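Local atomic coordinates of anthrone oxidase-like protein (Streptomyces ambofaciens, PDB entry 5F9P), a protein that probably acts as a monooxygenase that cleaves a carbon-carbon bond, opening ring B oxidatively in atypical angucycline biosynthesis. Residues L13-T18 with F125-V130; L164-R167 with A172-I175. All coordinates share one frame; numbering follows the deposited sequence.

Contact 1 (L13-T18 with F125-V130); sequences LNLFTT and FTVFPV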
loop_
_atom_site.group_PDB
_atom_site.type_symbol
_atom_site.label_atom_id
_atom_site.label_comp_id
_atom_site.label_asym_id
_atom_site.label_seq_id
_atom_site.Cartn_x
_atom_site.Cartn_y
_atom_site.Cartn_z
ATOM N N LEU A 13 1.444 -5.915 1.383
ATOM C CA LEU A 13 2.000 -4.854 0.548
ATOM C C LEU A 13 3.469 -5.098 0.258
ATOM O O LEU A 13 4.299 -5.147 1.168
ATOM C CB LEU A 13 1.803 -3.479 1.180
ATOM C CG LEU A 13 0.399 -2.881 1.025
ATOM C CD1 LEU A 13 -0.680 -3.795 1.610
ATOM C CD2 LEU A 13 0.342 -1.519 1.669
ATOM N N ASN A 14 3.775 -5.285 -1.021
ATOM C CA ASN A 14 5.146 -5.450 -1.477
ATOM C C ASN A 14 5.654 -4.113 -2.008
ATOM O O ASN A 14 5.173 -3.602 -3.023
ATOM C CB ASN A 14 5.239 -6.522 -2.558
ATOM C CG ASN A 14 4.836 -7.897 -2.062
ATOM O OD1 ASN A 14 4.740 -8.132 -0.863
ATOM N ND2 ASN A 14 4.629 -8.825 -2.992
ATOM N N LEU A 15 6.614 -3.548 -1.288
ATOM C CA LEU A 15 7.137 -2.222 -1.568
ATOM C C LEU A 15 8.543 -2.314 -2.148
ATOM O O LEU A 15 9.431 -2.925 -1.551
ATOM C CB LEU A 15 7.167 -1.408 -0.272
ATOM C CG LEU A 15 7.859 -0.043 -0.348
ATOM C CD1 LEU A 15 7.104 0.876 -1.303
ATOM C CD2 LEU A 15 7.964 0.567 1.044
ATOM N N PHE A 16 8.735 -1.709 -3.315
ATOM C CA PHE A 16 10.017 -1.733 -3.996
ATOM C C PHE A 16 10.481 -0.302 -4.295
ATOM O O PHE A 16 9.699 0.525 -4.765
ATOM C CB PHE A 16 9.888 -2.493 -5.312
ATOM C CG PHE A 16 9.315 -3.877 -5.166
ATOM C CD1 PHE A 16 10.132 -4.942 -4.824
ATOM C CD2 PHE A 16 7.970 -4.113 -5.388
ATOM C CE1 PHE A 16 9.617 -6.214 -4.684
ATOM C CE2 PHE A 16 7.445 -5.386 -5.268
ATOM C CZ PHE A 16 8.273 -6.442 -4.913
ATOM N N THR A 17 11.747 -0.018 -4.014
ATOM C CA THR A 17 12.351 1.261 -4.380
ATOM C C THR A 17 13.424 0.998 -5.432
ATOM O O THR A 17 14.043 -0.067 -5.450
ATOM C CB THR A 17 12.991 1.975 -3.158
ATOM O OG1 THR A 17 14.042 1.161 -2.618
ATOM C CG2 THR A 17 11.954 2.212 -2.079
ATOM N N THR A 18 13.632 1.951 -6.325
ATOM C CA THR A 18 14.685 1.824 -7.317
ATOM C C THR A 18 15.238 3.204 -7.685
ATOM O O THR A 18 14.729 4.216 -7.215
ATOM C CB THR A 18 14.188 1.070 -8.564
ATOM O OG1 THR A 18 15.309 0.705 -9.381
ATOM C CG2 THR A 18 13.208 1.919 -9.357
ATOM N N PHE A 125 1.020 7.011 -0.072
ATOM C CA PHE A 125 1.447 5.891 0.762
ATOM C C PHE A 125 2.563 6.294 1.732
ATOM O O PHE A 125 3.514 6.977 1.348
ATOM C CB PHE A 125 1.933 4.755 -0.148
ATOM C CG PHE A 125 2.535 3.599 0.579
ATOM C CD1 PHE A 125 1.733 2.688 1.244
ATOM C CD2 PHE A 125 3.906 3.414 0.590
ATOM C CE1 PHE A 125 2.291 1.617 1.908
ATOM C CE2 PHE A 125 4.463 2.350 1.246
ATOM C CZ PHE A 125 3.657 1.446 1.916
ATOM N N THR A 126 2.433 5.870 2.987
ATOM C CA THR A 126 3.483 6.043 3.984
ATOM C C THR A 126 3.520 4.837 4.901
ATOM O O THR A 126 2.487 4.406 5.413
ATOM C CB THR A 126 3.265 7.301 4.868
ATOM O OG1 THR A 126 3.192 8.468 4.042
ATOM C CG2 THR A 126 4.426 7.463 5.851
ATOM N N VAL A 127 4.711 4.295 5.109
ATOM C CA VAL A 127 4.901 3.278 6.137
ATOM C C VAL A 127 5.696 3.912 7.267
ATOM O O VAL A 127 6.801 4.432 7.039
ATOM C CB VAL A 127 5.625 2.024 5.601
ATOM C CG1 VAL A 127 6.843 2.413 4.799
ATOM C CG2 VAL A 127 6.013 1.096 6.752
ATOM N N PHE A 128 5.112 3.905 8.467
ATOM C CA PHE A 128 5.749 4.494 9.650
ATOM C C PHE A 128 6.300 3.400 10.545
ATOM O O PHE A 128 5.534 2.574 11.057
ATOM C CB PHE A 128 4.749 5.267 10.516
ATOM C CG PHE A 128 3.943 6.320 9.783
ATOM C CD1 PHE A 128 2.789 5.981 9.107
ATOM C CD2 PHE A 128 4.304 7.654 9.845
ATOM C CE1 PHE A 128 2.026 6.948 8.461
ATOM C CE2 PHE A 128 3.553 8.622 9.207
ATOM C CZ PHE A 128 2.403 8.271 8.517
ATOM N N PRO A 129 7.624 3.380 10.751
ATOM C CA PRO A 129 8.110 2.535 11.847
ATOM C C PRO A 129 7.697 3.217 13.153
ATOM O O PRO A 129 7.837 4.435 13.268
ATOM C CB PRO A 129 9.636 2.559 11.670
ATOM C CG PRO A 129 9.911 3.832 10.958
ATOM C CD PRO A 129 8.708 4.121 10.087
ATOM N N VAL A 130 7.168 2.456 14.103
ATOM C CA VAL A 130 6.726 3.030 15.376
ATOM C C VAL A 130 7.297 2.247 16.548
ATOM O O VAL A 130 7.786 1.130 16.387
ATOM C CB VAL A 130 5.187 3.020 15.487
ATOM C CG1 VAL A 130 4.562 3.901 14.387
ATOM C CG2 VAL A 130 4.681 1.606 15.394
#

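Contact 2 (L164-R167 with A172-I175); sequences LRAR and AFVI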
loop_
_atom_site.group_PDB
_atom_site.type_symbol
_atom_site.label_atom_id
_atom_site.label_comp_id
_atom_site.label_asym_id
_atom_site.label_seq_id
_atom_site.Cartn_x
_atom_site.Cartn_y
_atom_site.Cartn_z
ATOM N N LEU A 164 1.831 -6.568 10.775
ATOM C CA LEU A 164 1.907 -7.836 11.519
ATOM C C LEU A 164 3.329 -8.396 11.584
ATOM O O LEU A 164 3.802 -8.814 12.642
ATOM C CB LEU A 164 0.979 -8.878 10.885
ATOM C CG LEU A 164 -0.501 -8.525 10.993
ATOM C CD1 LEU A 164 -1.375 -9.700 10.572
ATOM C CD2 LEU A 164 -0.817 -8.080 12.421
ATOM N N ARG A 165 4.003 -8.394 10.439
ATOM C CA ARG A 165 5.358 -8.909 10.317
ATOM C C ARG A 165 5.819 -8.582 8.903
ATOM O O ARG A 165 5.003 -8.232 8.055
ATOM C CB ARG A 165 5.375 -10.423 10.561
ATOM C CG ARG A 165 4.617 -11.216 9.522
ATOM C CD ARG A 165 4.397 -12.657 9.972
ATOM N NE ARG A 165 3.458 -12.745 11.084
ATOM C CZ ARG A 165 2.133 -12.762 10.952
ATOM N NH1 ARG A 165 1.576 -12.696 9.748
ATOM N NH2 ARG A 165 1.362 -12.835 12.030
ATOM N N ALA A 166 7.115 -8.676 8.634
ATOM C CA ALA A 166 7.611 -8.213 7.344
ATOM C C ALA A 166 8.944 -8.829 6.995
ATOM O O ALA A 166 9.718 -9.154 7.877
ATOM C CB ALA A 166 7.725 -6.689 7.342
ATOM N N ARG A 167 9.208 -8.981 5.704
ATOM C CA ARG A 167 10.542 -9.340 5.241
ATOM C C ARG A 167 11.198 -8.086 4.710
ATOM O O ARG A 167 10.659 -7.431 3.821
ATOM C CB ARG A 167 10.470 -10.430 4.165
ATOM C CG ARG A 167 9.764 -11.703 4.659
ATOM C CD ARG A 167 9.479 -12.692 3.545
ATOM N NE ARG A 167 10.705 -13.041 2.840
ATOM C CZ ARG A 167 10.810 -14.015 1.943
ATOM N NH1 ARG A 167 9.752 -14.755 1.635
ATOM N NH2 ARG A 167 11.980 -14.253 1.362
ATOM N N ALA A 172 8.016 -2.710 14.857
ATOM C CA ALA A 172 6.603 -2.444 14.641
ATOM C C ALA A 172 6.427 -1.404 13.542
ATOM O O ALA A 172 7.269 -0.526 13.369
ATOM C CB ALA A 172 5.955 -1.968 15.926
ATOM N N PHE A 173 5.323 -1.493 12.806
ATOM C CA PHE A 173 5.056 -0.503 11.773
ATOM C C PHE A 173 3.563 -0.373 11.481
ATOM O O PHE A 173 2.782 -1.290 11.742
ATOM C CB PHE A 173 5.844 -0.829 10.492
ATOM C CG PHE A 173 5.396 -2.081 9.813
ATOM C CD1 PHE A 173 5.860 -3.323 10.236
ATOM C CD2 PHE A 173 4.513 -2.024 8.751
ATOM C CE1 PHE A 173 5.445 -4.496 9.604
ATOM C CE2 PHE A 173 4.089 -3.185 8.111
ATOM C CZ PHE A 173 4.551 -4.422 8.539
ATOM N N VAL A 174 3.163 0.785 10.967
ATOM C CA VAL A 174 1.783 0.984 10.536
ATOM C C VAL A 174 1.837 1.683 9.201
ATOM O O VAL A 174 2.875 2.221 8.815
ATOM C CB VAL A 174 0.951 1.820 11.508
ATOM C CG1 VAL A 174 0.931 1.174 12.876
ATOM C CG2 VAL A 174 1.493 3.238 11.588
ATOM N N ILE A 175 0.719 1.668 8.486
ATOM C CA ILE A 175 0.716 2.184 7.128
ATOM C C ILE A 175 -0.496 3.041 6.911
ATOM O O ILE A 175 -1.594 2.719 7.380
ATOM C CB ILE A 175 0.717 1.033 6.087
ATOM C CG1 ILE A 175 2.105 0.405 6.012
ATOM C CG2 ILE A 175 0.261 1.542 4.706
ATOM C CD1 ILE A 175 2.149 -0.893 5.235
#

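Contact 1 (L13-T18 with F125-V130)
Leu-13 and Leu-15 reach Phe-125 from a strand whose far end is held by Thr-17 OG1, which is hydrogen-bonded to both Ser-92 OG and Thr-91 OG1. No polar bond runs between the two segments. The contact is made by apolar side chains alone. The Phe-125 ring sits between the two leucines. Its CE1 lies 3.7 Å from Leu-13 CD2, which comes to the ring obliquely. On the other flank, CE2 is met by both methyls of Leu-15. Leu-15 CD2 is 3.9 Å from Phe-125 CE2, at the ring edge and near its plane. Leu-15 CD1 is 4.0 Å from the same carbon. The ring is carried toward the leucines because CG of Phe-125 stands anti to its backbone N (chi1 174°). Leu-15 CD2 also faces Val-127 CG1 at 4.3 Å, a looser touch. All four touching residues are buried. The segment axes stay 10.8 Å apart and run at 98° to each other, so the backbones are too far apart to pair and side chains alone span the gap. Tyr-221 of strand 217-228 touches both Leu-15 and Phe-125. This is the interior of a closed antiparallel barrel, consistent with the dimeric alpha-beta barrel clan, here built within a single chain.

Contact 2 (L164-R167 with A172-I175)
The first torsion of Phe-173 (chi1 67°) places CG between the backbone N and the carbonyl carbon, which directs the ring toward 164-167 and so places CZ. The second (chi2 -83°) sets only the tilt of the ring, and with it where CE1 lies beside Ala-166 CB. Every touch across the contact is made by this one side chain. Ala-166 CB is 3.9 Å from Phe-173 CE1 and approaches the ring obliquely. The carbonyl of Arg-165 comes in at the ring edge, in its plane, with Arg-165 O 3.9 Å from Phe-173 CZ. Such an approach sets a carbonyl oxygen against the slightly positive rim of the ring, though no hydrogen bond is formed. Leu-164 N lies near the same tip, 4.1 Å from Phe-173 CZ, again obliquely.

The backbone of 164-167 is shaped by a classic beta bulge, in which Leu-164 and Arg-165 both face Gln-97. The Arg-165 side chain does not reach Phe-173. Its guanidinium folds back so that Leu-164 CB sits 3.9 Å above one face, toward the rim. Its NH1 is hydrogen-bonded to Gln-97 OE1, so bulge and side chain share one partner.

The two segments belong to the hairpin of strands 155-167 and 172-180, yet no hydrogen bond joins them. The axes of the short segments pass 7.6 Å apart at closest and run at 97° to each other. Phe-173 still pairs through its backbone with Gly-163, just before the bulge. Beyond that point the strands part, and the Phe-173 ring makes the contact between them. Met-96 of strand 92-105 touches both Ala-166 and the Phe-173 side chain. On the 172-175 side, Val-174 packs on Leu-139 and Leu-142 of helix 135-142, while Ile-175 lies against Val-127 of strand 122-130.

Contact 1 is fully buried, near the centre of the chain. Contact 2 is partly buried and lies farther out, near the turn of the hairpin 155-167/172-180. Their centres are 9 Å apart, and both reach the same sheet, in which strands 122-130 and 172-180 are neighbours. There the link is backbone pairing: Phe-128 N to Val-174 O and Val-130 N to Ala-172 O are probable hydrogen bonds. Phe-125 also packs on Ile-175. Each contact turns on its own phenylalanine, between segments nearly at right angles. From the other segment Phe-125 meets only leucine methyls, whereas Phe-173 also meets the backbone Leu-164 N and Arg-165 O.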